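Local coordinates for capsid protein (Macrobrachium rosenbergii nodavirus, PDB 5YKU) that builds the capsid of a prawn nodavirus, its protruding domain probably pairing into dimeric spikes on the virion surface, at residues 17-22 and 98-103; 31-36 and 113-118; 48-51 and 56-59. All coordinates share one frame; numbering follows the deposited sequence.

Contact 1: 17-22 and 98-103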
loop_
_atom_site.group_PDB
_atom_site.type_symbol
_atom_site.label_atom_id
_atom_site.label_comp_id
_atom_site.label_asym_id
_atom_site.label_seq_id
_atom_site.Cartn_x
_atom_site.Cartn_y
_atom_site.Cartn_z
ATOM N N GLY A 17 -6.532 3.756 1.685
ATOM C CA GLY A 17 -5.804 4.920 1.995
ATOM C C GLY A 17 -4.934 5.400 0.890
ATOM O O GLY A 17 -4.865 4.839 -0.204
ATOM N N ASN A 18 -4.296 6.536 1.102
ATOM C CA ASN A 18 -3.441 7.225 0.155
ATOM C C ASN A 18 -2.021 7.165 0.580
ATOM O O ASN A 18 -1.667 7.346 1.750
ATOM C CB ASN A 18 -3.866 8.693 0.078
ATOM C CG ASN A 18 -5.197 8.863 -0.507
ATOM O OD1 ASN A 18 -5.691 8.131 -1.340
ATOM N ND2 ASN A 18 -5.837 9.979 -0.132
ATOM N N TRP A 19 -1.146 6.902 -0.373
ATOM C CA TRP A 19 0.280 7.102 -0.184
ATOM C C TRP A 19 0.610 8.583 -0.286
ATOM O O TRP A 19 0.178 9.245 -1.238
ATOM C CB TRP A 19 1.065 6.337 -1.290
ATOM C CG TRP A 19 0.868 4.868 -1.275
ATOM C CD1 TRP A 19 0.258 4.131 -2.252
ATOM C CD2 TRP A 19 1.235 3.935 -0.257
ATOM N NE1 TRP A 19 0.243 2.813 -1.916
ATOM C CE2 TRP A 19 0.833 2.636 -0.682
ATOM C CE3 TRP A 19 1.828 4.058 1.001
ATOM C CZ2 TRP A 19 1.059 1.499 0.059
ATOM C CZ3 TRP A 19 2.064 2.927 1.737
ATOM C CH2 TRP A 19 1.727 1.647 1.275
ATOM N N VAL A 20 1.328 9.104 0.691
ATOM C CA VAL A 20 1.700 10.506 0.639
ATOM C C VAL A 20 2.454 10.823 -0.670
ATOM O O VAL A 20 3.413 10.089 -0.945
ATOM C CB VAL A 20 2.553 10.797 1.850
ATOM C CG1 VAL A 20 3.072 12.248 1.807
ATOM C CG2 VAL A 20 1.798 10.617 3.180
ATOM N N PRO A 21 2.082 11.834 -1.407
ATOM C CA PRO A 21 2.820 12.150 -2.642
ATOM C C PRO A 21 4.213 12.669 -2.392
ATOM O O PRO A 21 4.497 13.261 -1.339
ATOM C CB PRO A 21 1.976 13.158 -3.312
ATOM C CG PRO A 21 0.582 13.015 -2.724
ATOM C CD PRO A 21 0.862 12.637 -1.306
ATOM N N PRO A 22 5.106 12.458 -3.308
ATOM C CA PRO A 22 6.439 13.040 -3.214
ATOM C C PRO A 22 6.357 14.539 -3.429
ATOM O O PRO A 22 5.440 15.110 -3.942
ATOM C CB PRO A 22 7.207 12.397 -4.429
ATOM C CG PRO A 22 6.163 12.152 -5.421
ATOM C CD PRO A 22 4.894 11.778 -4.622
ATOM N N PHE A 98 6.475 1.224 5.210
ATOM C CA PHE A 98 6.738 1.027 3.765
ATOM C C PHE A 98 7.718 2.002 3.234
ATOM O O PHE A 98 7.759 3.146 3.686
ATOM C CB PHE A 98 5.409 1.158 2.967
ATOM C CG PHE A 98 4.408 0.106 3.378
ATOM C CD1 PHE A 98 3.601 0.294 4.521
ATOM C CD2 PHE A 98 4.232 -1.031 2.657
ATOM C CE1 PHE A 98 2.735 -0.711 4.937
ATOM C CE2 PHE A 98 3.353 -2.016 3.082
ATOM C CZ PHE A 98 2.605 -1.861 4.220
ATOM N N THR A 99 8.492 1.536 2.288
ATOM C CA THR A 99 9.442 2.379 1.548
ATOM C C THR A 99 8.927 2.639 0.175
ATOM O O THR A 99 8.570 1.678 -0.564
ATOM C CB THR A 99 10.821 1.746 1.461
ATOM O OG1 THR A 99 11.342 1.691 2.821
ATOM C CG2 THR A 99 11.796 2.607 0.674
ATOM N N LEU A 100 8.768 3.848 -0.208
ATOM C CA LEU A 100 8.318 4.345 -1.458
ATOM C C LEU A 100 9.440 4.915 -2.262
ATOM O O LEU A 100 10.236 5.709 -1.771
ATOM C CB LEU A 100 7.231 5.402 -1.329
ATOM C CG LEU A 100 5.934 4.971 -0.583
ATOM C CD1 LEU A 100 6.108 5.200 0.929
ATOM C CD2 LEU A 100 4.731 5.695 -1.098
ATOM N N VAL A 101 9.600 4.500 -3.501
ATOM C CA VAL A 101 10.571 5.032 -4.446
ATOM C C VAL A 101 9.800 5.627 -5.605
ATOM O O VAL A 101 9.020 4.877 -6.272
ATOM C CB VAL A 101 11.552 3.981 -4.893
ATOM C CG1 VAL A 101 12.527 4.577 -5.947
ATOM C CG2 VAL A 101 12.299 3.295 -3.754
ATOM N N THR A 102 9.898 6.912 -5.769
ATOM C CA THR A 102 9.123 7.636 -6.788
ATOM C C THR A 102 10.018 8.224 -7.811
ATOM O O THR A 102 11.062 8.744 -7.520
ATOM C CB THR A 102 8.155 8.629 -6.216
ATOM O OG1 THR A 102 8.888 9.546 -5.381
ATOM C CG2 THR A 102 7.086 7.962 -5.339
ATOM N N ASP A 103 9.599 8.195 -9.055
ATOM C CA ASP A 103 10.284 8.754 -10.208
ATOM C C ASP A 103 9.172 9.332 -11.112
ATOM O O ASP A 103 8.464 8.610 -11.816
ATOM C CB ASP A 103 11.106 7.665 -10.938
ATOM C CG ASP A 103 11.744 8.184 -12.163
ATOM O OD1 ASP A 103 11.525 9.296 -12.620
ATOM O OD2 ASP A 103 12.402 7.291 -12.791
#

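Contact 2: 31-36 and 113-118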
loop_
_atom_site.group_PDB
_atom_site.type_symbol
_atom_site.label_atom_id
_atom_site.label_comp_id
_atom_site.label_asym_id
_atom_site.label_seq_id
_atom_site.Cartn_x
_atom_site.Cartn_y
_atom_site.Cartn_z
ATOM N N GLN A 31 6.548 5.629 4.773
ATOM C CA GLN A 31 5.216 5.913 5.314
ATOM C C GLN A 31 4.859 4.842 6.264
ATOM O O GLN A 31 4.970 3.639 5.945
ATOM C CB GLN A 31 4.171 5.991 4.226
ATOM C CG GLN A 31 2.800 6.400 4.689
ATOM C CD GLN A 31 1.871 6.750 3.568
ATOM O OE1 GLN A 31 2.308 7.185 2.502
ATOM N NE2 GLN A 31 0.597 6.653 3.737
ATOM N N ASP A 32 4.360 5.173 7.440
ATOM C CA ASP A 32 3.815 4.229 8.397
ATOM C C ASP A 32 2.350 4.147 8.316
ATOM O O ASP A 32 1.657 5.175 8.494
ATOM C CB ASP A 32 4.241 4.664 9.862
ATOM C CG ASP A 32 5.650 4.577 10.148
ATOM O OD1 ASP A 32 6.461 4.077 9.377
ATOM O OD2 ASP A 32 6.036 4.937 11.344
ATOM N N ILE A 33 1.820 3.014 7.946
ATOM C CA ILE A 33 0.376 2.765 8.024
ATOM C C ILE A 33 0.092 2.432 9.448
ATOM O O ILE A 33 0.812 1.623 10.090
ATOM C CB ILE A 33 -0.060 1.659 7.067
ATOM C CG1 ILE A 33 0.201 2.069 5.625
ATOM C CG2 ILE A 33 -1.525 1.273 7.243
ATOM C CD1 ILE A 33 -0.313 1.126 4.526
ATOM N N THR A 34 -0.949 2.994 10.017
ATOM C CA THR A 34 -1.242 2.866 11.455
ATOM C C THR A 34 -2.695 2.457 11.631
ATOM O O THR A 34 -3.470 2.403 10.699
ATOM C CB THR A 34 -0.852 4.169 12.153
ATOM O OG1 THR A 34 -0.831 4.045 13.587
ATOM C CG2 THR A 34 -1.914 5.188 11.790
ATOM N N GLY A 35 -3.017 2.087 12.890
ATOM C CA GLY A 35 -4.356 1.732 13.209
ATOM C C GLY A 35 -4.759 0.312 12.884
ATOM O O GLY A 35 -5.939 0.000 12.745
ATOM N N LEU A 36 -3.804 -0.553 12.593
ATOM C CA LEU A 36 -4.072 -1.959 12.221
ATOM C C LEU A 36 -4.098 -2.777 13.479
ATOM O O LEU A 36 -3.513 -2.391 14.499
ATOM C CB LEU A 36 -2.968 -2.472 11.318
ATOM C CG LEU A 36 -2.784 -1.721 10.039
ATOM C CD1 LEU A 36 -1.501 -2.231 9.341
ATOM C CD2 LEU A 36 -3.967 -1.841 9.144
ATOM N N TYR A 113 -1.247 8.021 -5.051
ATOM C CA TYR A 113 -1.596 6.643 -5.376
ATOM C C TYR A 113 -2.263 6.044 -4.173
ATOM O O TYR A 113 -2.163 6.548 -3.018
ATOM C CB TYR A 113 -0.352 5.903 -5.830
ATOM C CG TYR A 113 0.069 6.313 -7.243
ATOM C CD1 TYR A 113 -0.821 6.095 -8.298
ATOM C CD2 TYR A 113 1.290 6.841 -7.523
ATOM C CE1 TYR A 113 -0.487 6.432 -9.640
ATOM C CE2 TYR A 113 1.656 7.195 -8.844
ATOM C CZ TYR A 113 0.744 6.995 -9.865
ATOM O OH TYR A 113 1.036 7.302 -11.160
ATOM N N GLN A 114 -2.996 4.940 -4.390
ATOM C CA GLN A 114 -4.068 4.451 -3.481
ATOM C C GLN A 114 -3.903 2.997 -3.200
ATOM O O GLN A 114 -3.507 2.208 -4.054
ATOM C CB GLN A 114 -5.407 4.698 -4.176
ATOM C CG GLN A 114 -5.680 6.209 -4.451
ATOM C CD GLN A 114 -6.591 6.391 -5.613
ATOM O OE1 GLN A 114 -6.337 5.920 -6.746
ATOM N NE2 GLN A 114 -7.671 7.118 -5.455
ATOM N N TYR A 115 -4.216 2.592 -1.992
ATOM C CA TYR A 115 -4.057 1.246 -1.540
ATOM C C TYR A 115 -5.270 0.736 -0.798
ATOM O O TYR A 115 -6.086 1.492 -0.269
ATOM C CB TYR A 115 -2.788 1.094 -0.667
ATOM C CG TYR A 115 -2.904 1.753 0.679
ATOM C CD1 TYR A 115 -3.622 1.195 1.719
ATOM C CD2 TYR A 115 -2.216 2.949 0.926
ATOM C CE1 TYR A 115 -3.620 1.853 2.980
ATOM C CE2 TYR A 115 -2.301 3.622 2.089
ATOM C CZ TYR A 115 -2.986 3.041 3.125
ATOM O OH TYR A 115 -3.059 3.733 4.353
ATOM N N ARG A 116 -5.426 -0.606 -0.807
ATOM C CA ARG A 116 -6.513 -1.352 -0.128
ATOM C C ARG A 116 -5.882 -2.413 0.731
ATOM O O ARG A 116 -5.053 -3.184 0.226
ATOM C CB ARG A 116 -7.457 -1.916 -1.164
ATOM C CG ARG A 116 -8.599 -2.706 -0.525
ATOM C CD ARG A 116 -9.508 -3.324 -1.613
ATOM N NE ARG A 116 -10.011 -2.348 -2.552
ATOM C CZ ARG A 116 -10.934 -1.447 -2.327
ATOM N NH1 ARG A 116 -11.617 -1.417 -1.215
ATOM N NH2 ARG A 116 -11.239 -0.623 -3.338
ATOM N N ILE A 117 -6.295 -2.493 1.954
ATOM C CA ILE A 117 -5.800 -3.543 2.871
ATOM C C ILE A 117 -6.842 -4.568 3.069
ATOM O O ILE A 117 -8.062 -4.259 3.258
ATOM C CB ILE A 117 -5.355 -2.933 4.202
ATOM C CG1 ILE A 117 -4.087 -2.098 3.962
ATOM C CG2 ILE A 117 -5.105 -4.037 5.247
ATOM C CD1 ILE A 117 -3.550 -1.331 5.129
ATOM N N ILE A 118 -6.462 -5.827 2.881
ATOM C CA ILE A 118 -7.320 -6.991 3.026
ATOM C C ILE A 118 -6.943 -7.718 4.289
ATOM O O ILE A 118 -5.739 -8.109 4.496
ATOM C CB ILE A 118 -7.266 -7.932 1.867
ATOM C CG1 ILE A 118 -7.731 -7.159 0.625
ATOM C CG2 ILE A 118 -8.123 -9.159 2.074
ATOM C CD1 ILE A 118 -7.374 -7.856 -0.633
#

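Contact 3: 48-51 and 56-59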
loop_
_atom_site.group_PDB
_atom_site.type_symbol
_atom_site.label_atom_id
_atom_site.label_comp_id
_atom_site.label_asym_id
_atom_site.label_seq_id
_atom_site.Cartn_x
_atom_site.Cartn_y
_atom_site.Cartn_z
HETATM N N MSE A 48 -6.806 1.895 -8.114
HETATM C CA MSE A 48 -6.751 3.179 -8.791
HETATM C C MSE A 48 -8.136 3.710 -9.013
HETATM O O MSE A 48 -9.023 3.085 -9.607
HETATM C CB MSE A 48 -5.941 3.083 -10.076
HETATM C CG MSE A 48 -5.493 4.402 -10.608
HETATM SE SE MSE A 48 -4.031 4.198 -11.938
HETATM C CE MSE A 48 -2.607 3.652 -10.738
ATOM N N ASP A 49 -8.286 4.985 -8.657
ATOM C CA ASP A 49 -9.451 5.791 -9.003
ATOM C C ASP A 49 -8.878 7.193 -9.104
ATOM O O ASP A 49 -8.888 7.938 -8.104
ATOM C CB ASP A 49 -10.574 5.665 -7.961
ATOM C CG ASP A 49 -11.687 6.553 -8.295
ATOM O OD1 ASP A 49 -11.811 7.106 -9.363
ATOM O OD2 ASP A 49 -12.660 6.673 -7.422
ATOM N N ARG A 50 -8.290 7.518 -10.241
ATOM C CA ARG A 50 -7.306 8.617 -10.275
ATOM C C ARG A 50 -7.079 9.058 -11.677
ATOM O O ARG A 50 -6.736 8.242 -12.570
ATOM C CB ARG A 50 -6.012 8.084 -9.687
ATOM C CG ARG A 50 -4.891 9.096 -9.556
ATOM C CD ARG A 50 -3.627 8.414 -9.078
ATOM N NE ARG A 50 -2.465 9.287 -8.946
ATOM C CZ ARG A 50 -1.608 9.609 -9.903
ATOM N NH1 ARG A 50 -1.813 9.281 -11.169
ATOM N NH2 ARG A 50 -0.537 10.307 -9.567
ATOM N N VAL A 51 -7.267 10.337 -11.962
ATOM C CA VAL A 51 -6.958 10.908 -13.222
ATOM C C VAL A 51 -5.485 10.811 -13.497
ATOM O O VAL A 51 -4.665 11.163 -12.644
ATOM C CB VAL A 51 -7.465 12.342 -13.322
ATOM C CG1 VAL A 51 -7.005 13.043 -14.572
ATOM C CG2 VAL A 51 -8.948 12.434 -13.135
ATOM N N LEU A 56 3.937 10.631 -16.395
ATOM C CA LEU A 56 4.802 9.528 -16.122
ATOM C C LEU A 56 5.202 9.418 -14.661
ATOM O O LEU A 56 6.357 9.556 -14.243
ATOM C CB LEU A 56 6.071 9.473 -16.978
ATOM C CG LEU A 56 5.845 9.266 -18.483
ATOM C CD1 LEU A 56 5.357 10.491 -19.226
ATOM C CD2 LEU A 56 7.217 8.798 -19.134
ATOM N N GLN A 57 4.227 9.273 -13.766
ATOM C CA GLN A 57 4.417 9.255 -12.332
ATOM C C GLN A 57 4.571 7.814 -11.885
ATOM O O GLN A 57 3.592 7.048 -11.747
ATOM C CB GLN A 57 3.278 10.048 -11.645
ATOM C CG GLN A 57 3.323 11.494 -12.043
ATOM C CD GLN A 57 2.315 12.403 -11.419
ATOM O OE1 GLN A 57 1.226 11.938 -10.973
ATOM N NE2 GLN A 57 2.601 13.647 -11.381
ATOM N N LYS A 58 5.792 7.354 -11.686
ATOM C CA LYS A 58 6.112 6.000 -11.295
ATOM C C LYS A 58 6.334 5.898 -9.794
ATOM O O LYS A 58 7.077 6.723 -9.210
ATOM C CB LYS A 58 7.428 5.554 -11.966
ATOM C CG LYS A 58 7.746 4.073 -11.741
ATOM C CD LYS A 58 9.114 3.672 -12.376
ATOM C CE LYS A 58 9.409 2.250 -12.152
ATOM N NZ LYS A 58 10.748 2.023 -12.849
ATOM N N CYS A 59 5.703 4.913 -9.162
ATOM C CA CYS A 59 5.940 4.672 -7.741
ATOM C C CYS A 59 6.061 3.186 -7.499
ATOM O O CYS A 59 5.254 2.420 -8.043
ATOM C CB CYS A 59 4.717 5.246 -6.960
ATOM S SG CYS A 59 4.807 4.887 -5.170
#

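Contact 1: 17-22 and 98-103
Trp19 drives the rim of its indole against one face of Phe98 in the core of an all-antiparallel beta domain, where the chain leaving outer strand 10-18 passes over strand 96-104. The two rings make a T-shaped pair: the centroid of the six-membered ring of Trp19 lies 5.3 Å from that of the Phe98 ring, and the planes stand at 63°. CH2 is the leading atom, 3.7 Å from Phe98 CG, so the indole meets the phenyl ring near the root of its side chain and not over its centre. Two residues on, Leu100 points to the same side. Its CD2 methyl lies 3.7 Å from Trp19 CB and 3.9 Å from Trp19 CE3, meeting the indole obliquely, from its stem across to the six-membered ring. With CG of Trp19 anti to the carbonyl carbon (chi1 -62°), the ring system runs inward, and one side chain can reach both Phe98 and Leu100.

Around this first shell, NE1 of Trp19 is hydrogen-bonded to the hydroxyl of Tyr74, which satisfies the buried indole N-H and probably limits rotation of the ring. The Phe98 ring also meets Phe88 edge-to-face, while Ile61 packs on both Trp19 and Leu100. Farther along, the loop and the strand approach once more through Pro22 and Thr102. The hydroxyl of Thr102 makes a weak hydrogen bond to the carbonyl of Gln27, and the same OG1 rests 3.4 Å from Pro22 CB.

Contact 2: 31-36 and 113-118
In the interior of the beta domain, Ile33 and Leu36, at the end of outer strand 26-33 and in the turn beyond it, face Tyr115 and Ile117 of strand 114-121. These strands are not neighbours in the sheet: they meet across the core through side chains alone, as layers do in a beta-sandwich. Ile33 touches both partners. Its CD1 methyl sits over one face of the Tyr115 ring in a CH-pi contact, 3.9 Å from the ring centroid and 25° off the normal. It is displaced toward the phenol end, with Tyr115 CZ as its closest atom at 3.6 Å.

The other branch of Ile33 serves a second partner. CG2 points at Ile117 CD1, 3.9 Å away, the two side chains meeting tip to tip. The first torsion (chi1 -63°) sets CG1 beside the backbone N, which sends the CD1 arm to the ring and leaves CG2 for the aliphatic chain. Leu36 completes the cluster from the turn, bringing CD2 to 4.1 Å from the same CD1 of Ile117.

Ile44 of strand 41-47 lines this cluster, touching both Ile33 and Tyr115, and Phe42 packs on Ile117. With no hydrogen bond between the two segments, the pairing rests on dispersion, exclusion of water and the close fit of Ile33 CD1 to the ring face.

Contact 3: 48-51 and 56-59
NH2 of Arg50 serves two carbonyl oxygens, the side-chain OE1 of Gln57 and the backbone O of Lys111, and so ties the loop after strand 41-47 to the beginning of strand 57-63. The bond across the contact, from Arg50 NH2 to Gln57 OE1, is 2.8 Å long but bent at the hydrogen, with an N-H...O angle of 147°. The donor lies only slightly out of the carbonyl plane, although the guanidinium and amide planes are turned 63° against each other. Arg50 spans the gap as a nearly straight rod: CG is anti to the backbone N (chi1 -176°), and the chain stays extended as far as NE. Gln57 is likewise extended beyond CG and comes to meet the edge of the guanidinium group.

The guanidinium is held further, by a salt bridge from NH1 to Asp76 OD2 and by cation-pi packing on Tyr113. Asp76 reaches Gln57 as well, its OD1 accepting the backbone N-H, while Gln57 NE2 donates to the carbonyl of Gly106. The amide therefore has a defined flip, oxygen to the arginine and nitrogen to a carbonyl, and the charge on Arg50 is probably well compensated by Asp76.

In the fold
From the N terminus, strand 10-18 and its following loop enter contact 1, whose partner, strand 96-104, arrives 76 residues later. Before that loop closes, strand 26-33 and its turn begin contact 2, completed only by strand 114-121, so the segments of contacts 1 and 2 alternate and the two loops cross. Contact 3 is a short closure, five residues apart, nested inside both. The crossing reflects the sheet order: 10-18 pairs with 114-121 at one border and 26-33 with 96-104 at the other, and contacts 1 and 2 join these two pairs across the core. Backbone pairing of Lys58 with Asp103 links contact 3 to contact 1, and Tyr113 joins it to contact 2.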